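Local coordinates for manganese-dependent inorganic pyrophosphatase (PDB 2EB0), which hydrolyses inorganic diphosphate to two phosphates, using two manganese ions per subunit, as a family II (DHH/DHHA2) pyrophosphatase, at residues D147-K152 / T254-E259; S153-D158 / V290-K295; S261-V266 / V285-V290. One frame throughout, in Å; residues are numbered along the deposited sequence.

Interaction 1: residues D147-K152 / T254-E259. With MN (manganese (II) ion), chain E.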
ATOM      1  N   ASP B 147       9.074  11.579 -15.812  1.00 22.00           N
ATOM      2  CA  ASP B 147       9.414  10.576 -14.815  1.00 24.66           C
ATOM      3  C   ASP B 147      10.331   9.456 -15.306  1.00 23.68           C
ATOM      4  O   ASP B 147      11.170   8.960 -14.554  1.00 22.07           O
ATOM      5  CB  ASP B 147       8.132   9.995 -14.235  1.00 29.18           C
ATOM      6  CG  ASP B 147       7.968  10.325 -12.773  1.00 35.67           C
ATOM      7  OD1 ASP B 147       8.308  11.460 -12.375  1.00 39.63           O
ATOM      8  OD2 ASP B 147       7.495   9.454 -12.022  1.00 37.72           O
ATOM      9  N   THR B 148      10.175   9.061 -16.562  1.00 15.05           N
ATOM     10  CA  THR B 148      10.999   8.001 -17.106  1.00 15.43           C
ATOM     11  C   THR B 148      12.255   8.558 -17.762  1.00 15.12           C
ATOM     12  O   THR B 148      13.128   7.801 -18.170  1.00 15.83           O
ATOM     13  CB  THR B 148      10.221   7.166 -18.144  1.00 18.43           C
ATOM     14  OG1 THR B 148       9.795   8.003 -19.233  1.00 18.59           O
ATOM     15  CG2 THR B 148       9.019   6.530 -17.492  1.00 17.80           C
ATOM     16  N   VAL B 149      12.361   9.881 -17.832  1.00 18.04           N
ATOM     17  CA  VAL B 149      13.508  10.512 -18.474  1.00 18.86           C
ATOM     18  C   VAL B 149      13.533  10.000 -19.917  1.00 18.73           C
ATOM     19  O   VAL B 149      14.538   9.462 -20.398  1.00 17.66           O
ATOM     20  CB  VAL B 149      14.839  10.136 -17.786  1.00 20.72           C
ATOM     21  CG1 VAL B 149      15.963  11.006 -18.332  1.00 18.93           C
ATOM     22  CG2 VAL B 149      14.707  10.286 -16.271  1.00 24.45           C
ATOM     23  N   LEU B 150      12.404  10.172 -20.590  1.00 19.82           N
ATOM     24  CA  LEU B 150      12.233   9.738 -21.967  1.00 23.26           C
ATOM     25  C   LEU B 150      12.491   8.240 -22.111  1.00 24.51           C
ATOM     26  O   LEU B 150      13.244   7.803 -22.981  1.00 27.46           O
ATOM     27  CB  LEU B 150      13.155  10.522 -22.904  1.00 30.12           C
ATOM     28  CG  LEU B 150      12.519  11.031 -24.207  1.00 33.32           C
ATOM     29  CD1 LEU B 150      13.611  11.238 -25.243  1.00 33.42           C
ATOM     30  CD2 LEU B 150      11.503  10.045 -24.739  1.00 32.83           C
ATOM     31  N   PHE B 151      11.871   7.463 -21.232  1.00 24.96           N
ATOM     32  CA  PHE B 151      11.978   6.010 -21.256  1.00 27.16           C
ATOM     33  C   PHE B 151      13.396   5.467 -21.096  1.00 28.30           C
ATOM     34  O   PHE B 151      13.677   4.337 -21.487  1.00 26.97           O
ATOM     35  CB  PHE B 151      11.367   5.486 -22.554  1.00 25.40           C
ATOM     36  CG  PHE B 151      10.085   6.171 -22.930  1.00 25.50           C
ATOM     37  CD1 PHE B 151      10.011   6.957 -24.074  1.00 26.25           C
ATOM     38  CD2 PHE B 151       8.951   6.039 -22.130  1.00 24.72           C
ATOM     39  CE1 PHE B 151       8.822   7.605 -24.418  1.00 28.16           C
ATOM     40  CE2 PHE B 151       7.765   6.676 -22.457  1.00 23.42           C
ATOM     41  CZ  PHE B 151       7.696   7.464 -23.606  1.00 27.32           C
ATOM     42  N   LYS B 152      14.285   6.263 -20.510  1.00 26.32           N
ATOM     43  CA  LYS B 152      15.658   5.824 -20.307  1.00 27.12           C
ATOM     44  C   LYS B 152      15.813   5.171 -18.941  1.00 26.82           C
ATOM     45  O   LYS B 152      16.607   4.249 -18.766  1.00 26.11           O
ATOM     46  CB  LYS B 152      16.614   7.010 -20.437  1.00 32.56           C
ATOM     47  CG  LYS B 152      16.583   7.646 -21.813  1.00 34.75           C
ATOM     48  CD  LYS B 152      17.568   8.790 -21.932  1.00 33.49           C
ATOM     49  CE  LYS B 152      17.622   9.277 -23.369  1.00 35.99           C
ATOM     50  NZ  LYS B 152      18.699  10.277 -23.596  1.00 38.67           N
ATOM     51  N   THR B 254      22.843  13.125 -12.027  1.00 14.73           N
ATOM     52  CA  THR B 254      22.489  12.171 -13.071  1.00 16.24           C
ATOM     53  C   THR B 254      22.819  12.609 -14.505  1.00 16.99           C
ATOM     54  O   THR B 254      22.334  13.626 -15.012  1.00 15.32           O
ATOM     55  CB  THR B 254      20.991  11.806 -12.944  1.00 19.76           C
ATOM     56  OG1 THR B 254      20.770  11.201 -11.663  1.00 22.96           O
ATOM     57  CG2 THR B 254      20.557  10.842 -14.035  1.00 20.20           C
ATOM     58  N   ASP B 255      23.673  11.824 -15.143  1.00 21.37           N
ATOM     59  CA  ASP B 255      24.090  12.085 -16.509  1.00 22.08           C
ATOM     60  C   ASP B 255      23.090  11.386 -17.424  1.00 21.39           C
ATOM     61  O   ASP B 255      23.151  10.179 -17.620  1.00 22.14           O
ATOM     62  CB  ASP B 255      25.492  11.528 -16.718  1.00 28.50           C
ATOM     63  CG  ASP B 255      26.043  11.839 -18.086  1.00 31.28           C
ATOM     64  OD1 ASP B 255      27.157  12.406 -18.139  1.00 32.40           O
ATOM     65  OD2 ASP B 255      25.373  11.518 -19.098  1.00 28.48           O
ATOM     66  N   ILE B 256      22.166  12.153 -17.980  1.00 20.81           N
ATOM     67  CA  ILE B 256      21.142  11.582 -18.839  1.00 22.50           C
ATOM     68  C   ILE B 256      21.689  10.766 -20.005  1.00 23.46           C
ATOM     69  O   ILE B 256      21.154   9.713 -20.312  1.00 23.71           O
ATOM     70  CB  ILE B 256      20.189  12.684 -19.355  1.00 29.15           C
ATOM     71  CG1 ILE B 256      19.396  13.260 -18.175  1.00 28.25           C
ATOM     72  CG2 ILE B 256      19.234  12.116 -20.406  1.00 31.10           C
ATOM     73  CD1 ILE B 256      18.620  14.511 -18.501  1.00 27.28           C
ATOM     74  N   MET B 257      22.757  11.223 -20.644  1.00 25.45           N
ATOM     75  CA  MET B 257      23.304  10.471 -21.769  1.00 27.59           C
ATOM     76  C   MET B 257      24.054   9.203 -21.346  1.00 27.61           C
ATOM     77  O   MET B 257      23.869   8.153 -21.952  1.00 28.80           O
ATOM     78  CB  MET B 257      24.203  11.368 -22.627  1.00 36.80           C
ATOM     79  CG  MET B 257      23.481  12.605 -23.182  1.00 40.74           C
ATOM     80  SD  MET B 257      21.800  12.270 -23.823  1.00 45.53           S
ATOM     81  CE  MET B 257      22.195  11.571 -25.428  1.00 44.32           C
ATOM     82  N   LYS B 258      24.889   9.283 -20.312  1.00 24.41           N
ATOM     83  CA  LYS B 258      25.605   8.096 -19.854  1.00 24.64           C
ATOM     84  C   LYS B 258      24.699   7.224 -18.990  1.00 24.20           C
ATOM     85  O   LYS B 258      25.086   6.139 -18.565  1.00 23.62           O
ATOM     86  CB  LYS B 258      26.851   8.481 -19.055  1.00 42.41           C
ATOM     87  CG  LYS B 258      28.100   8.650 -19.905  1.00 47.72           C
ATOM     88  CD  LYS B 258      29.310   9.030 -19.066  1.00 49.12           C
ATOM     89  CE  LYS B 258      29.182  10.445 -18.514  1.00 53.20           C
ATOM     90  NZ  LYS B 258      29.023  11.477 -19.592  1.00 51.88           N
ATOM     91  N   GLU B 259      23.495   7.708 -18.719  1.00 28.78           N
ATOM     92  CA  GLU B 259      22.550   6.956 -17.907  1.00 29.09           C
ATOM     93  C   GLU B 259      23.216   6.424 -16.646  1.00 27.81           C
ATOM     94  O   GLU B 259      23.187   5.227 -16.357  1.00 29.64           O
ATOM     95  CB  GLU B 259      21.948   5.822 -18.745  1.00 33.06           C
ATOM     96  CG  GLU B 259      20.867   6.320 -19.704  1.00 37.83           C
ATOM     97  CD  GLU B 259      20.548   5.349 -20.827  1.00 39.53           C
ATOM     98  OE1 GLU B 259      20.496   4.127 -20.577  1.00 42.34           O
ATOM     99  OE2 GLU B 259      20.332   5.818 -21.965  1.00 39.05           O
TER
HETATM  100 MN    MN E 503       6.389  10.235 -10.055  1.00 34.64          MN
HETATM  101  O   HOH W   1      20.627   8.427 -23.155  1.00 33.03           O

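Interaction 2: residues S153-D158 / V290-K295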
ATOM      1  N   SER B 153      15.044   5.648 -17.971  1.00 28.91           N
ATOM      2  CA  SER B 153      15.106   5.105 -16.620  1.00 27.91           C
ATOM      3  C   SER B 153      14.621   3.658 -16.551  1.00 26.51           C
ATOM      4  O   SER B 153      13.726   3.253 -17.294  1.00 24.23           O
ATOM      5  CB  SER B 153      14.268   5.961 -15.675  1.00 25.51           C
ATOM      6  OG  SER B 153      14.137   5.324 -14.423  1.00 29.14           O
ATOM      7  N   PRO B 154      15.215   2.856 -15.654  1.00 31.06           N
ATOM      8  CA  PRO B 154      14.805   1.456 -15.524  1.00 30.40           C
ATOM      9  C   PRO B 154      13.405   1.266 -14.941  1.00 32.04           C
ATOM     10  O   PRO B 154      12.916   0.141 -14.859  1.00 33.54           O
ATOM     11  CB  PRO B 154      15.910   0.849 -14.659  1.00 24.00           C
ATOM     12  CG  PRO B 154      16.383   1.999 -13.853  1.00 24.46           C
ATOM     13  CD  PRO B 154      16.428   3.117 -14.866  1.00 23.98           C
ATOM     14  N   THR B 155      12.759   2.354 -14.528  1.00 26.10           N
ATOM     15  CA  THR B 155      11.397   2.257 -14.011  1.00 25.78           C
ATOM     16  C   THR B 155      10.464   2.164 -15.213  1.00 25.73           C
ATOM     17  O   THR B 155       9.304   1.754 -15.096  1.00 25.77           O
ATOM     18  CB  THR B 155      10.980   3.499 -13.220  1.00 30.10           C
ATOM     19  OG1 THR B 155      11.231   4.671 -14.011  1.00 30.66           O
ATOM     20  CG2 THR B 155      11.730   3.571 -11.902  1.00 31.43           C
ATOM     21  N   THR B 156      10.980   2.557 -16.373  1.00 19.43           N
ATOM     22  CA  THR B 156      10.194   2.514 -17.592  1.00 18.72           C
ATOM     23  C   THR B 156       9.723   1.094 -17.842  1.00 17.98           C
ATOM     24  O   THR B 156      10.506   0.152 -17.765  1.00 19.55           O
ATOM     25  CB  THR B 156      11.008   2.946 -18.821  1.00 20.99           C
ATOM     26  OG1 THR B 156      11.534   4.264 -18.622  1.00 21.91           O
ATOM     27  CG2 THR B 156      10.125   2.930 -20.061  1.00 17.35           C
ATOM     28  N   THR B 157       8.435   0.952 -18.121  1.00 20.26           N
ATOM     29  CA  THR B 157       7.834  -0.334 -18.421  1.00 19.26           C
ATOM     30  C   THR B 157       7.084  -0.175 -19.744  1.00 20.33           C
ATOM     31  O   THR B 157       6.909   0.951 -20.248  1.00 17.39           O
ATOM     32  CB  THR B 157       6.834  -0.781 -17.326  1.00 27.22           C
ATOM     33  OG1 THR B 157       5.769   0.170 -17.232  1.00 28.18           O
ATOM     34  CG2 THR B 157       7.530  -0.900 -15.977  1.00 28.27           C
ATOM     35  N   ASP B 158       6.653  -1.301 -20.306  1.00 22.65           N
ATOM     36  CA  ASP B 158       5.930  -1.300 -21.574  1.00 24.44           C
ATOM     37  C   ASP B 158       4.678  -0.459 -21.435  1.00 22.46           C
ATOM     38  O   ASP B 158       4.290   0.243 -22.360  1.00 25.75           O
ATOM     39  CB  ASP B 158       5.552  -2.732 -21.980  1.00 37.72           C
ATOM     40  CG  ASP B 158       6.753  -3.552 -22.432  1.00 42.31           C
ATOM     41  OD1 ASP B 158       6.580  -4.759 -22.698  1.00 44.71           O
ATOM     42  OD2 ASP B 158       7.867  -2.993 -22.530  1.00 46.00           O
ATOM     43  N   VAL B 290      22.902   3.722 -12.839  1.00 20.05           N
ATOM     44  CA  VAL B 290      21.975   4.223 -11.823  1.00 19.22           C
ATOM     45  C   VAL B 290      21.314   5.556 -12.200  1.00 19.89           C
ATOM     46  O   VAL B 290      21.969   6.596 -12.242  1.00 18.77           O
ATOM     47  CB  VAL B 290      22.706   4.382 -10.461  1.00 16.61           C
ATOM     48  CG1 VAL B 290      21.765   4.949  -9.419  1.00 16.62           C
ATOM     49  CG2 VAL B 290      23.254   3.031 -10.007  1.00 15.60           C
ATOM     50  N   MET B 291      20.012   5.512 -12.483  1.00 21.29           N
ATOM     51  CA  MET B 291      19.254   6.714 -12.837  1.00 21.64           C
ATOM     52  C   MET B 291      18.028   6.900 -11.952  1.00 21.23           C
ATOM     53  O   MET B 291      17.537   8.016 -11.790  1.00 19.80           O
ATOM     54  CB  MET B 291      18.758   6.654 -14.277  1.00 27.57           C
ATOM     55  CG  MET B 291      19.797   6.823 -15.358  1.00 31.33           C
ATOM     56  SD  MET B 291      18.953   6.955 -16.956  1.00 33.84           S
ATOM     57  CE  MET B 291      18.670   8.721 -17.026  1.00 31.00           C
ATOM     58  N   SER B 292      17.528   5.804 -11.389  1.00 17.98           N
ATOM     59  CA  SER B 292      16.326   5.867 -10.571  1.00 17.47           C
ATOM     60  C   SER B 292      16.528   5.849  -9.074  1.00 16.98           C
ATOM     61  O   SER B 292      17.035   4.882  -8.500  1.00 14.09           O
ATOM     62  CB  SER B 292      15.375   4.730 -10.933  1.00 18.66           C
ATOM     63  OG  SER B 292      14.261   4.741 -10.061  1.00 20.34           O
ATOM     64  N   ARG B 293      16.096   6.930  -8.447  1.00 23.16           N
ATOM     65  CA  ARG B 293      16.180   7.061  -7.013  1.00 24.57           C
ATOM     66  C   ARG B 293      15.327   5.978  -6.372  1.00 23.85           C
ATOM     67  O   ARG B 293      15.815   5.200  -5.557  1.00 26.14           O
ATOM     68  CB  ARG B 293      15.670   8.443  -6.604  1.00 23.73           C
ATOM     69  CG  ARG B 293      15.596   8.693  -5.119  1.00 26.16           C
ATOM     70  CD  ARG B 293      15.592  10.188  -4.854  1.00 27.47           C
ATOM     71  NE  ARG B 293      14.524  10.867  -5.583  1.00 27.86           N
ATOM     72  CZ  ARG B 293      14.475  12.180  -5.802  1.00 27.08           C
ATOM     73  NH1 ARG B 293      15.441  12.977  -5.357  1.00 24.28           N
ATOM     74  NH2 ARG B 293      13.451  12.693  -6.467  1.00 26.29           N
ATOM     75  N   LYS B 294      14.059   5.913  -6.769  1.00 15.38           N
ATOM     76  CA  LYS B 294      13.119   4.953  -6.202  1.00 16.32           C
ATOM     77  C   LYS B 294      13.401   3.486  -6.499  1.00 17.16           C
ATOM     78  O   LYS B 294      12.951   2.606  -5.770  1.00 18.19           O
ATOM     79  CB  LYS B 294      11.689   5.265  -6.677  1.00 23.74           C
ATOM     80  CG  LYS B 294      11.396   4.767  -8.088  1.00 22.72           C
ATOM     81  CD  LYS B 294       9.914   4.828  -8.444  1.00 25.29           C
ATOM     82  CE  LYS B 294       9.403   6.250  -8.514  1.00 26.29           C
ATOM     83  NZ  LYS B 294      10.138   7.059  -9.523  1.00 28.02           N
ATOM     84  N   LYS B 295      14.134   3.207  -7.564  1.00 19.53           N
ATOM     85  CA  LYS B 295      14.374   1.820  -7.910  1.00 21.55           C
ATOM     86  C   LYS B 295      15.808   1.330  -7.732  1.00 21.01           C
ATOM     87  O   LYS B 295      16.034   0.143  -7.518  1.00 20.01           O
ATOM     88  CB  LYS B 295      13.922   1.589  -9.351  1.00 23.36           C
ATOM     89  CG  LYS B 295      13.934   0.142  -9.801  1.00 25.52           C
ATOM     90  CD  LYS B 295      13.187  -0.003 -11.117  1.00 27.07           C
ATOM     91  CE  LYS B 295      12.990  -1.465 -11.490  1.00 27.02           C
ATOM     92  NZ  LYS B 295      12.101  -1.593 -12.678  1.00 28.49           N
TER
HETATM   93  O   HOH W   2      10.147   6.567 -12.347  1.00 38.76           O

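Interaction 3: residues S261-V266 / V285-V290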
ATOM      1  N   SER B 261      24.840   7.988 -12.475  1.00 27.86           N
ATOM      2  CA  SER B 261      24.810   9.087 -11.526  1.00 27.42           C
ATOM      3  C   SER B 261      26.043   9.168 -10.656  1.00 27.59           C
ATOM      4  O   SER B 261      26.552   8.153 -10.194  1.00 29.45           O
ATOM      5  CB  SER B 261      23.583   8.971 -10.617  1.00 16.96           C
ATOM      6  OG  SER B 261      22.379   9.039 -11.358  1.00 18.22           O
ATOM      7  N   GLU B 262      26.520  10.387 -10.438  1.00 29.99           N
ATOM      8  CA  GLU B 262      27.659  10.593  -9.561  1.00 32.38           C
ATOM      9  C   GLU B 262      27.001  10.844  -8.217  1.00 31.26           C
ATOM     10  O   GLU B 262      26.260  11.810  -8.058  1.00 31.88           O
ATOM     11  CB  GLU B 262      28.472  11.825  -9.959  1.00 37.60           C
ATOM     12  CG  GLU B 262      29.768  11.949  -9.173  1.00 44.69           C
ATOM     13  CD  GLU B 262      30.461  13.289  -9.359  1.00 48.41           C
ATOM     14  OE1 GLU B 262      30.503  13.799 -10.500  1.00 48.74           O
ATOM     15  OE2 GLU B 262      30.981  13.827  -8.359  1.00 52.09           O
ATOM     16  N   ALA B 263      27.248   9.969  -7.255  1.00 20.45           N
ATOM     17  CA  ALA B 263      26.648  10.146  -5.947  1.00 20.66           C
ATOM     18  C   ALA B 263      27.557  10.897  -4.990  1.00 19.23           C
ATOM     19  O   ALA B 263      28.710  10.526  -4.807  1.00 17.31           O
ATOM     20  CB  ALA B 263      26.289   8.793  -5.358  1.00 28.55           C
ATOM     21  N   LEU B 264      27.032  11.965  -4.397  1.00 24.15           N
ATOM     22  CA  LEU B 264      27.776  12.739  -3.407  1.00 24.48           C
ATOM     23  C   LEU B 264      27.311  12.160  -2.077  1.00 24.98           C
ATOM     24  O   LEU B 264      26.107  12.064  -1.828  1.00 23.14           O
ATOM     25  CB  LEU B 264      27.415  14.220  -3.474  1.00 19.28           C
ATOM     26  CG  LEU B 264      27.638  14.976  -4.786  1.00 22.27           C
ATOM     27  CD1 LEU B 264      27.378  16.460  -4.548  1.00 20.07           C
ATOM     28  CD2 LEU B 264      29.058  14.772  -5.283  1.00 24.29           C
ATOM     29  N   VAL B 265      28.256  11.773  -1.224  1.00 25.36           N
ATOM     30  CA  VAL B 265      27.900  11.163   0.049  1.00 26.86           C
ATOM     31  C   VAL B 265      28.287  11.991   1.269  1.00 27.22           C
ATOM     32  O   VAL B 265      29.456  12.312   1.476  1.00 28.53           O
ATOM     33  CB  VAL B 265      28.521   9.756   0.154  1.00 23.75           C
ATOM     34  CG1 VAL B 265      28.028   9.057   1.414  1.00 25.82           C
ATOM     35  CG2 VAL B 265      28.151   8.943  -1.076  1.00 24.54           C
ATOM     36  N   VAL B 266      27.285  12.323   2.078  1.00 26.34           N
ATOM     37  CA  VAL B 266      27.487  13.128   3.274  1.00 25.75           C
ATOM     38  C   VAL B 266      26.894  12.463   4.517  1.00 26.17           C
ATOM     39  O   VAL B 266      25.715  12.084   4.532  1.00 22.43           O
ATOM     40  CB  VAL B 266      26.832  14.514   3.112  1.00 33.60           C
ATOM     41  CG1 VAL B 266      27.365  15.466   4.172  1.00 34.34           C
ATOM     42  CG2 VAL B 266      27.090  15.052   1.716  1.00 36.72           C
ATOM     43  N   VAL B 285      31.101   8.993  -5.658  1.00 30.38           N
ATOM     44  CA  VAL B 285      31.379   7.823  -6.482  1.00 28.28           C
ATOM     45  C   VAL B 285      30.389   7.812  -7.640  1.00 27.87           C
ATOM     46  O   VAL B 285      29.231   8.204  -7.481  1.00 26.55           O
ATOM     47  CB  VAL B 285      31.205   6.493  -5.694  1.00 34.99           C
ATOM     48  CG1 VAL B 285      32.315   6.325  -4.686  1.00 38.37           C
ATOM     49  CG2 VAL B 285      29.862   6.477  -4.991  1.00 34.48           C
ATOM     50  N   PHE B 286      30.839   7.366  -8.806  1.00 27.97           N
ATOM     51  CA  PHE B 286      29.953   7.301  -9.956  1.00 27.93           C
ATOM     52  C   PHE B 286      29.264   5.946  -9.967  1.00 27.55           C
ATOM     53  O   PHE B 286      29.928   4.913  -9.960  1.00 27.70           O
ATOM     54  CB  PHE B 286      30.723   7.467 -11.260  1.00 24.16           C
ATOM     55  CG  PHE B 286      29.834   7.576 -12.463  1.00 27.22           C
ATOM     56  CD1 PHE B 286      29.047   8.710 -12.658  1.00 26.71           C
ATOM     57  CD2 PHE B 286      29.765   6.545 -13.391  1.00 25.68           C
ATOM     58  CE1 PHE B 286      28.203   8.814 -13.763  1.00 27.22           C
ATOM     59  CE2 PHE B 286      28.924   6.639 -14.500  1.00 28.32           C
ATOM     60  CZ  PHE B 286      28.141   7.778 -14.686  1.00 28.30           C
ATOM     61  N   LEU B 287      27.936   5.952  -9.978  1.00 20.02           N
ATOM     62  CA  LEU B 287      27.188   4.705 -10.003  1.00 21.51           C
ATOM     63  C   LEU B 287      26.718   4.430 -11.429  1.00 21.85           C
ATOM     64  O   LEU B 287      25.837   5.121 -11.963  1.00 21.52           O
ATOM     65  CB  LEU B 287      25.998   4.784  -9.043  1.00 24.35           C
ATOM     66  CG  LEU B 287      26.387   4.996  -7.577  1.00 25.06           C
ATOM     67  CD1 LEU B 287      25.148   5.111  -6.718  1.00 26.21           C
ATOM     68  CD2 LEU B 287      27.246   3.837  -7.106  1.00 26.02           C
ATOM     69  N   GLU B 288      27.321   3.418 -12.039  1.00 25.55           N
ATOM     70  CA  GLU B 288      27.000   3.029 -13.409  1.00 27.39           C
ATOM     71  C   GLU B 288      25.597   2.474 -13.583  1.00 24.31           C
ATOM     72  O   GLU B 288      25.176   1.583 -12.849  1.00 24.38           O
ATOM     73  CB  GLU B 288      28.017   2.001 -13.915  1.00 47.44           C
ATOM     74  CG  GLU B 288      29.129   2.592 -14.760  1.00 53.69           C
ATOM     75  CD  GLU B 288      28.649   3.002 -16.145  1.00 58.96           C
ATOM     76  OE1 GLU B 288      28.167   2.126 -16.898  1.00 63.05           O
ATOM     77  OE2 GLU B 288      28.752   4.200 -16.484  1.00 60.55           O
ATOM     78  N   GLY B 289      24.887   3.016 -14.569  1.00 22.58           N
ATOM     79  CA  GLY B 289      23.538   2.569 -14.873  1.00 20.87           C
ATOM     80  C   GLY B 289      22.477   3.054 -13.908  1.00 21.00           C
ATOM     81  O   GLY B 289      21.287   2.825 -14.127  1.00 21.82           O
ATOM     82  N   VAL B 290      22.902   3.722 -12.839  1.00 20.05           N
ATOM     83  CA  VAL B 290      21.975   4.223 -11.823  1.00 19.22           C
ATOM     84  C   VAL B 290      21.314   5.556 -12.200  1.00 19.89           C
ATOM     85  O   VAL B 290      21.969   6.596 -12.242  1.00 18.77           O
ATOM     86  CB  VAL B 290      22.706   4.382 -10.461  1.00 16.61           C
ATOM     87  CG1 VAL B 290      21.765   4.949  -9.419  1.00 16.62           C
ATOM     88  CG2 VAL B 290      23.254   3.031 -10.007  1.00 15.60           C
TER

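Interaction 1: residues D147-K152 / T254-E259
K152 reaches across to I256, M257 and E259, and water carries its polar contacts. K152 NZ donates to water 1 at 2.7 Å, and that water can donate to OE2 of E259 (2.9 Å) and to the backbone O of I256, with more acceptors nearby than it has protons. K152 NZ and E259 OE2 themselves stand 5.0 Å apart, so no direct salt bridge joins them. K152 gets there by an extended chain beyond CG, with CG anti to its carbonyl carbon (chi1 -62°).

Packing lies beside the amine. CG2 of I256 is 3.7 Å from K152 NZ, and the bent chain of M257 brings SD to the same nitrogen. The apolar contact is V149 CG1 against I256 CG2, at 4.0 Å.

V149 is itself the positive-phi C-prime residue of the Schellman motif that ends helix 134-148. Two residues before it, D147 OD2 binds manganese at 2.4 Å, completing a site with D13, D66 and H88. The contact thus joins the metal-bearing helix end to the loop after strand 248-255 of the DHHA2 domain. The attraction between K152 and E259 is relayed by water, with the apolar packing of V149 and I256 beside it.

Interaction 2: residues S153-D158 / V290-K295
T155 lays its CG2 methyl over S292 and the first turn of helix 293-306, 3.3 Å from S292 OG and 3.9 Å from K295 CB. S292-K295 is the SRKK signature of family II pyrophosphatases, and it meets a type I beta turn from S153 to T156. S292 is also the helix N-cap, its OG accepting from K295 N at 2.9 Å. The methyl therefore packs against a hydroxyl already engaged in capping, and it also touches CG of K294. P154 extends the apolar patch, its CG resting near S292 CB and its CD near CB of M291.

The torsion of T155 divides its two branches: with chi1 at 52°, OG1 sits between the backbone N and the carbonyl carbon, while CG2 is left to meet the helix. T155 OG1 and S153 OG share a hydrogen bond of 3.0 Å, in which either could be the donor, and water 2 links T155 OG1 to K294 NZ. K294 is bent at chi3 and chi4, and between nearest atoms its side chain comes about 3 Å from that of H88 and about 5 Å from a manganese ion. It also packs on P98 of the second subunit. This placement is consistent with the known role of the SRKK motif in the family, facing the active site.

K295 takes the other route. Its extended chain slides past T155 in the opposite direction and gives the direct hydrogen bond between the segments, K295 NZ to P154 O at 2.9 Å, with the nitrogen 40° out of the carbonyl plane.

Interaction 3: residues S261-V266 / V285-V290
Strand segments 261-266 and 285-287 pair antiparallel, their axes 4.4 Å apart at closest approach and their N-to-C directions at 139°. S261 with L287 and A263 with V285 are hydrogen-bonded pairs, flanking the non-hydrogen-bonded pair of E262 with F286. L287 N gives to S261 O at 2.6 Å, nearly along the C=O axis, and A263 N gives to V285 O at 2.7 Å; the reciprocal bonds complete both pairs.

S261 adds a side-chain bond beyond the last bridge. A chi1 of -62° sets its OG beside the backbone N and turns it to the carbonyl that a type II turn from L287 to V290 has brought back beside the strand; S261 OG donates to V290 O at 2.6 Å. The same hydroxyl is also hydrogen-bonded to T254, so one side chain links strand 248-255, strand 260-267 and the turn at L287-V290.

On the face of A263, its methyl touches both CD1 of L287 at 4.1 Å and CG2 of V285 at 4.3 Å; F272 of helix 269-275 packs on A263 and V285. The other face carries E262 and F286. Here CD1 of the F286 ring comes within 4.2 Å of E262 CB, and the ring passes obliquely beside the S261 backbone, CD1 near S261 O, while the carboxylate of E262 forms a salt bridge with K230.

Strand 284-287 is thereby hydrogen-bonded onto strand 260-267 as an outermost strand of the mixed five-stranded sheet, with helices packed against it, of the alpha/beta DHHA2 domain.

How the interactions relate
Interactions 1 and 2 have centres 9 Å apart and use consecutive pieces of one chain, 147-152 and 153-158, on the way from helix 134-148 to helix 158-171. Their partners lie far on in the DHHA2 domain, at the end of strand 248-255 and the start of helix 293-306, so the segments alternate along the sequence. Interaction 3 lies inside the loop closed by interaction 2 and shares V290 with it; their centres are 15 Å apart. It joins interaction 1 through neighbouring strands 248-255 and 260-267 of the mixed sheet. Interactions 1 and 2 are thus two contacts between the chain following the metal ligand D147 and the DHHA2 domain.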